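Local coordinates for freshwater cyanophage protein (Microcystis phage Mic1, PDB 6L2W) that is of unknown function but adopts a novel fold, assembling as a two-subunit protein of a freshwater cyanophage and possibly serving a structural role, at residues V4-H9 / A60-E65; I23-K28 / G43-T48. All blocks are in the same frame, centred on the assembly; numbering follows the deposited sequence.

Interaction 1: V4-H9 / A60-E65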
# COMPACT_ATOMS: atom_id res chain seq x y z
N VAL B 4 -13.60 -0.18 4.54
CA VAL B 4 -12.96 0.73 3.70
C VAL B 4 -12.03 1.56 4.60
O VAL B 4 -12.43 1.97 5.72
CB VAL B 4 -14.04 1.54 2.99
CG1 VAL B 4 -13.92 3.03 3.22
CG2 VAL B 4 -14.11 1.17 1.52
N ARG B 5 -10.78 1.74 4.15
CA ARG B 5 -9.82 2.57 4.86
C ARG B 5 -9.02 3.41 3.86
O ARG B 5 -8.62 2.97 2.78
CB ARG B 5 -8.88 1.68 5.69
CG ARG B 5 -7.89 2.46 6.54
CD ARG B 5 -7.22 1.61 7.60
NE ARG B 5 -6.29 0.67 7.03
CZ ARG B 5 -5.40 -0.04 7.73
NH1 ARG B 5 -5.30 0.11 9.04
NH2 ARG B 5 -4.60 -0.87 7.09
N LEU B 6 -8.73 4.62 4.28
CA LEU B 6 -8.05 5.56 3.47
C LEU B 6 -6.69 5.82 4.10
O LEU B 6 -6.65 6.29 5.22
CB LEU B 6 -8.89 6.83 3.42
CG LEU B 6 -8.24 8.01 2.71
CD1 LEU B 6 -7.89 7.63 1.28
CD2 LEU B 6 -9.13 9.24 2.74
N SER B 7 -5.61 5.57 3.37
CA SER B 7 -4.29 5.79 3.91
C SER B 7 -3.57 6.93 3.18
O SER B 7 -3.88 7.26 2.02
CB SER B 7 -3.46 4.53 3.88
OG SER B 7 -4.17 3.44 4.46
N TYR B 8 -2.59 7.51 3.89
CA TYR B 8 -1.71 8.46 3.29
C TYR B 8 -0.26 7.99 3.49
O TYR B 8 0.04 7.24 4.42
CB TYR B 8 -1.99 9.87 3.81
CG TYR B 8 -1.52 10.16 5.22
CD1 TYR B 8 -0.28 10.73 5.45
CD2 TYR B 8 -2.34 9.92 6.31
CE1 TYR B 8 0.14 11.04 6.74
CE2 TYR B 8 -1.94 10.22 7.60
CZ TYR B 8 -0.70 10.78 7.81
OH TYR B 8 -0.30 11.04 9.08
N HIS B 9 0.62 8.41 2.59
CA HIS B 9 2.01 8.02 2.66
C HIS B 9 2.82 8.87 1.69
O HIS B 9 2.43 9.07 0.56
CB HIS B 9 2.20 6.54 2.31
CG HIS B 9 1.20 6.06 1.32
ND1 HIS B 9 1.05 6.67 0.09
CD2 HIS B 9 0.30 5.06 1.36
CE1 HIS B 9 0.06 6.08 -0.57
NE2 HIS B 9 -0.40 5.08 0.18
N ALA B 60 -12.22 10.91 -4.63
CA ALA B 60 -12.05 11.64 -5.89
C ALA B 60 -11.45 13.02 -5.61
O ALA B 60 -10.55 13.43 -6.32
CB ALA B 60 -13.36 11.75 -6.65
N LYS B 61 -11.90 13.70 -4.55
CA LYS B 61 -11.33 15.01 -4.15
C LYS B 61 -9.82 14.88 -3.88
O LYS B 61 -9.06 15.82 -4.09
CB LYS B 61 -12.00 15.55 -2.89
CG LYS B 61 -12.36 17.03 -2.92
CD LYS B 61 -13.58 17.39 -2.07
CE LYS B 61 -14.88 16.88 -2.65
NZ LYS B 61 -16.07 17.50 -2.00
N LEU B 62 -9.38 13.73 -3.39
CA LEU B 62 -7.97 13.54 -3.16
C LEU B 62 -7.25 13.06 -4.43
O LEU B 62 -6.03 12.93 -4.41
CB LEU B 62 -7.81 12.55 -2.00
CG LEU B 62 -8.30 13.05 -0.65
CD1 LEU B 62 -8.15 11.96 0.40
CD2 LEU B 62 -7.55 14.30 -0.20
N GLY B 63 -7.98 12.79 -5.52
CA GLY B 63 -7.34 12.36 -6.78
C GLY B 63 -7.23 10.84 -6.88
O GLY B 63 -6.44 10.31 -7.64
N ILE B 64 -8.05 10.13 -6.14
CA ILE B 64 -8.06 8.70 -6.21
C ILE B 64 -8.95 8.29 -7.39
O ILE B 64 -10.06 8.77 -7.55
CB ILE B 64 -8.53 8.10 -4.87
CG1 ILE B 64 -7.45 8.26 -3.80
CG2 ILE B 64 -8.96 6.65 -5.03
CD1 ILE B 64 -7.93 7.98 -2.39
N GLU B 65 -8.42 7.37 -8.18
CA GLU B 65 -9.00 7.03 -9.44
C GLU B 65 -9.28 5.53 -9.50
O GLU B 65 -8.66 4.72 -8.82
CB GLU B 65 -8.05 7.41 -10.58
CG GLU B 65 -7.90 8.91 -10.84
CD GLU B 65 -6.77 9.22 -11.81
OE1 GLU B 65 -6.74 8.63 -12.91
OE2 GLU B 65 -5.89 10.03 -11.47
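Leu6, on strand 2-12, spreads its two methyls between Leu62 and Ile64, in the turn that follows helix 51-61, and each branch finds its own partner. CD1 of Leu6 lies 3.7 Å from CD1 of Ile64, the far end of that side chain, while CD2 of Leu6 meets CD1 of Leu62 at the same 3.7 Å. With CG anti to the backbone N (chi1 173°), Leu6 sends its fork toward segment 60-65. The two partners reach back with their delta methyls, and both meetings are made at a slant. The backbones stay well apart, with CA of Leu6 and CA of Ile64 separated by 10.2 Å, so the two segments meet through the ends of branched aliphatic side chains.

This contact illustrates how a helix is ended above a sheet. Gly63 leaves helical geometry with a positive phi of 91° in a Schellman motif, and its N bonds to the O of Ala60 at 2.8 Å. The reversal places Leu62 before the glycine and Ile64 after it, both with CB directed toward the strand.

Further apolar packing comes from Tyr58 and Ile23 against Leu6, and from Cys59 against Ile64. Side-chain hydrogen bonds are made by Arg5, from NH1 to the O of Phe42, and by His9, between NE2 and ND1 of His84, while the His9 ring also meets Tyr77 of the second subunit.

Interaction 2: I23-K28 / G43-T48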
# COMPACT_ATOMS: atom_id res chain seq x y z
N ILE B 23 -6.41 8.41 7.20
CA ILE B 23 -7.31 9.56 7.31
C ILE B 23 -8.63 9.02 7.84
O ILE B 23 -9.19 8.09 7.27
CB ILE B 23 -7.46 10.31 5.97
CG1 ILE B 23 -6.13 10.85 5.46
CG2 ILE B 23 -8.46 11.45 6.11
CD1 ILE B 23 -6.10 11.08 3.97
N ASP B 24 -9.11 9.54 8.96
CA ASP B 24 -10.38 9.01 9.49
C ASP B 24 -11.49 9.42 8.51
O ASP B 24 -11.64 10.59 8.23
CB ASP B 24 -10.67 9.51 10.91
CG ASP B 24 -12.00 8.98 11.43
OD1 ASP B 24 -13.07 9.44 10.92
OD2 ASP B 24 -11.95 8.06 12.29
N LEU B 25 -12.25 8.46 8.01
CA LEU B 25 -13.23 8.77 6.98
C LEU B 25 -14.50 9.44 7.56
O LEU B 25 -15.35 9.86 6.78
CB LEU B 25 -13.58 7.48 6.23
CG LEU B 25 -12.70 7.22 5.01
CD1 LEU B 25 -12.98 5.85 4.41
CD2 LEU B 25 -12.88 8.31 3.97
N ASN B 26 -14.63 9.56 8.89
CA ASN B 26 -15.74 10.35 9.49
C ASN B 26 -15.30 11.81 9.67
O ASN B 26 -15.88 12.70 9.09
CB ASN B 26 -16.19 9.81 10.85
CG ASN B 26 -16.89 8.47 10.75
OD1 ASN B 26 -16.50 7.51 11.40
ND2 ASN B 26 -17.92 8.41 9.92
N THR B 27 -14.24 12.01 10.45
CA THR B 27 -13.78 13.37 10.79
C THR B 27 -12.94 13.96 9.66
O THR B 27 -12.75 15.17 9.61
CB THR B 27 -13.01 13.42 12.12
OG1 THR B 27 -12.11 14.52 12.03
CG2 THR B 27 -12.20 12.18 12.45
N LYS B 28 -12.43 13.11 8.76
CA LYS B 28 -11.49 13.51 7.69
C LYS B 28 -10.21 14.09 8.31
O LYS B 28 -9.52 14.87 7.67
CB LYS B 28 -12.17 14.49 6.72
CG LYS B 28 -12.88 13.84 5.54
CD LYS B 28 -14.17 13.16 5.86
CE LYS B 28 -14.92 12.72 4.62
NZ LYS B 28 -16.13 11.94 4.95
N GLY B 43 -8.96 2.64 11.91
CA GLY B 43 -9.40 3.62 10.94
C GLY B 43 -10.36 3.06 9.89
O GLY B 43 -10.69 3.75 8.94
N TRP B 44 -10.77 1.82 10.03
CA TRP B 44 -11.74 1.25 9.10
C TRP B 44 -13.11 1.89 9.33
O TRP B 44 -13.45 2.29 10.45
CB TRP B 44 -11.81 -0.27 9.27
CG TRP B 44 -10.53 -0.95 8.90
CD1 TRP B 44 -9.49 -1.25 9.73
CD2 TRP B 44 -10.11 -1.36 7.58
NE1 TRP B 44 -8.48 -1.86 9.03
CE2 TRP B 44 -8.84 -1.96 7.71
CE3 TRP B 44 -10.71 -1.33 6.31
CZ2 TRP B 44 -8.15 -2.48 6.62
CZ3 TRP B 44 -10.03 -1.88 5.24
CH2 TRP B 44 -8.76 -2.43 5.39
N LEU B 45 -13.86 1.97 8.24
CA LEU B 45 -15.23 2.46 8.23
C LEU B 45 -16.11 1.38 7.61
O LEU B 45 -15.75 0.84 6.56
CB LEU B 45 -15.31 3.74 7.40
CG LEU B 45 -16.73 4.23 7.07
CD1 LEU B 45 -17.42 4.79 8.31
CD2 LEU B 45 -16.69 5.27 5.96
N GLU B 46 -17.24 1.08 8.27
CA GLU B 46 -18.23 0.13 7.75
C GLU B 46 -18.79 0.70 6.45
O GLU B 46 -19.18 1.84 6.42
CB GLU B 46 -19.36 -0.09 8.76
CG GLU B 46 -20.64 -0.67 8.15
CD GLU B 46 -21.76 -1.08 9.10
OE1 GLU B 46 -21.57 -1.03 10.35
OE2 GLU B 46 -22.84 -1.47 8.58
N LEU B 47 -18.80 -0.09 5.40
CA LEU B 47 -19.24 0.45 4.13
C LEU B 47 -20.71 0.09 3.94
O LEU B 47 -21.05 -1.09 3.97
CB LEU B 47 -18.39 -0.11 2.99
CG LEU B 47 -18.68 0.47 1.61
CD1 LEU B 47 -18.04 1.84 1.45
CD2 LEU B 47 -18.20 -0.47 0.52
N THR B 48 -21.54 1.11 3.75
CA THR B 48 -22.99 0.93 3.66
C THR B 48 -23.47 1.40 2.29
O THR B 48 -22.74 2.05 1.55
CB THR B 48 -23.73 1.68 4.78
OG1 THR B 48 -23.45 3.09 4.73
CG2 THR B 48 -23.37 1.15 6.14
O HOH W 1 -9.90 5.64 6.89
O HOH W 2 -12.31 5.12 11.88
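Asp24 OD1 is gripped by two backbone amides: N of Asn26 at 2.6 Å closes an Asx turn, and N of Thr27 at 2.9 Å extends it to an Asx motif. They approach from opposite faces of the carboxylate, each on its anti side and 31° out of plane, a pairing that would resist rotation of the group. Lys28 folds back on its own turn, its NZ bonding to the O of Leu25 at 2.9 Å, tilted from the carbonyl plane.

Across to segment 43-48 the polar links run through water. One molecule donates to both backbone carbonyls, 2.6 Å from Ile23 O and 2.9 Å from Gly43 O; another donates to Asp24 OD2 and, weakly, to the O of Trp44.

The direct contact is made by Leu45, whose CG stands anti to the backbone N (chi1 169°). Its CD2 rests 3.8 Å from CB of Leu25, the two side chains crossing almost perpendicularly, and its CD1 lies 4.0 Å from ND2 of Asn26, near the solvent.

The bend follows strand 17-23 and lies beside the short strand 45-46. Strand 2-12 pairs with both strands and offers Val4 to Leu25, while helix 51-61 brings Asn51 and Val55 against Leu45.

Strand 2-12 and helix 51-61 belong to or border both contacts, at different places. Interaction 1, its centre about 4 Å from the chain centre, is a buried join of strand to helix end, made of aliphatic side chains, with no hydrogen bond between its segments. Interaction 2, about 10 Å from that centre and partly open, sets a turn beside short strand 45-46, adding waters and turn bonds to its leucine pair. Their centres are 11 Å apart, and backbone bonds tie them together: Val4 O with Leu45 N, and Leu6 O with Ile23 N, each 2.9 Å and probably hydrogen bonds. The chain starts in interaction 1, runs through both segments of interaction 2, and returns to interaction 1 at 60-65.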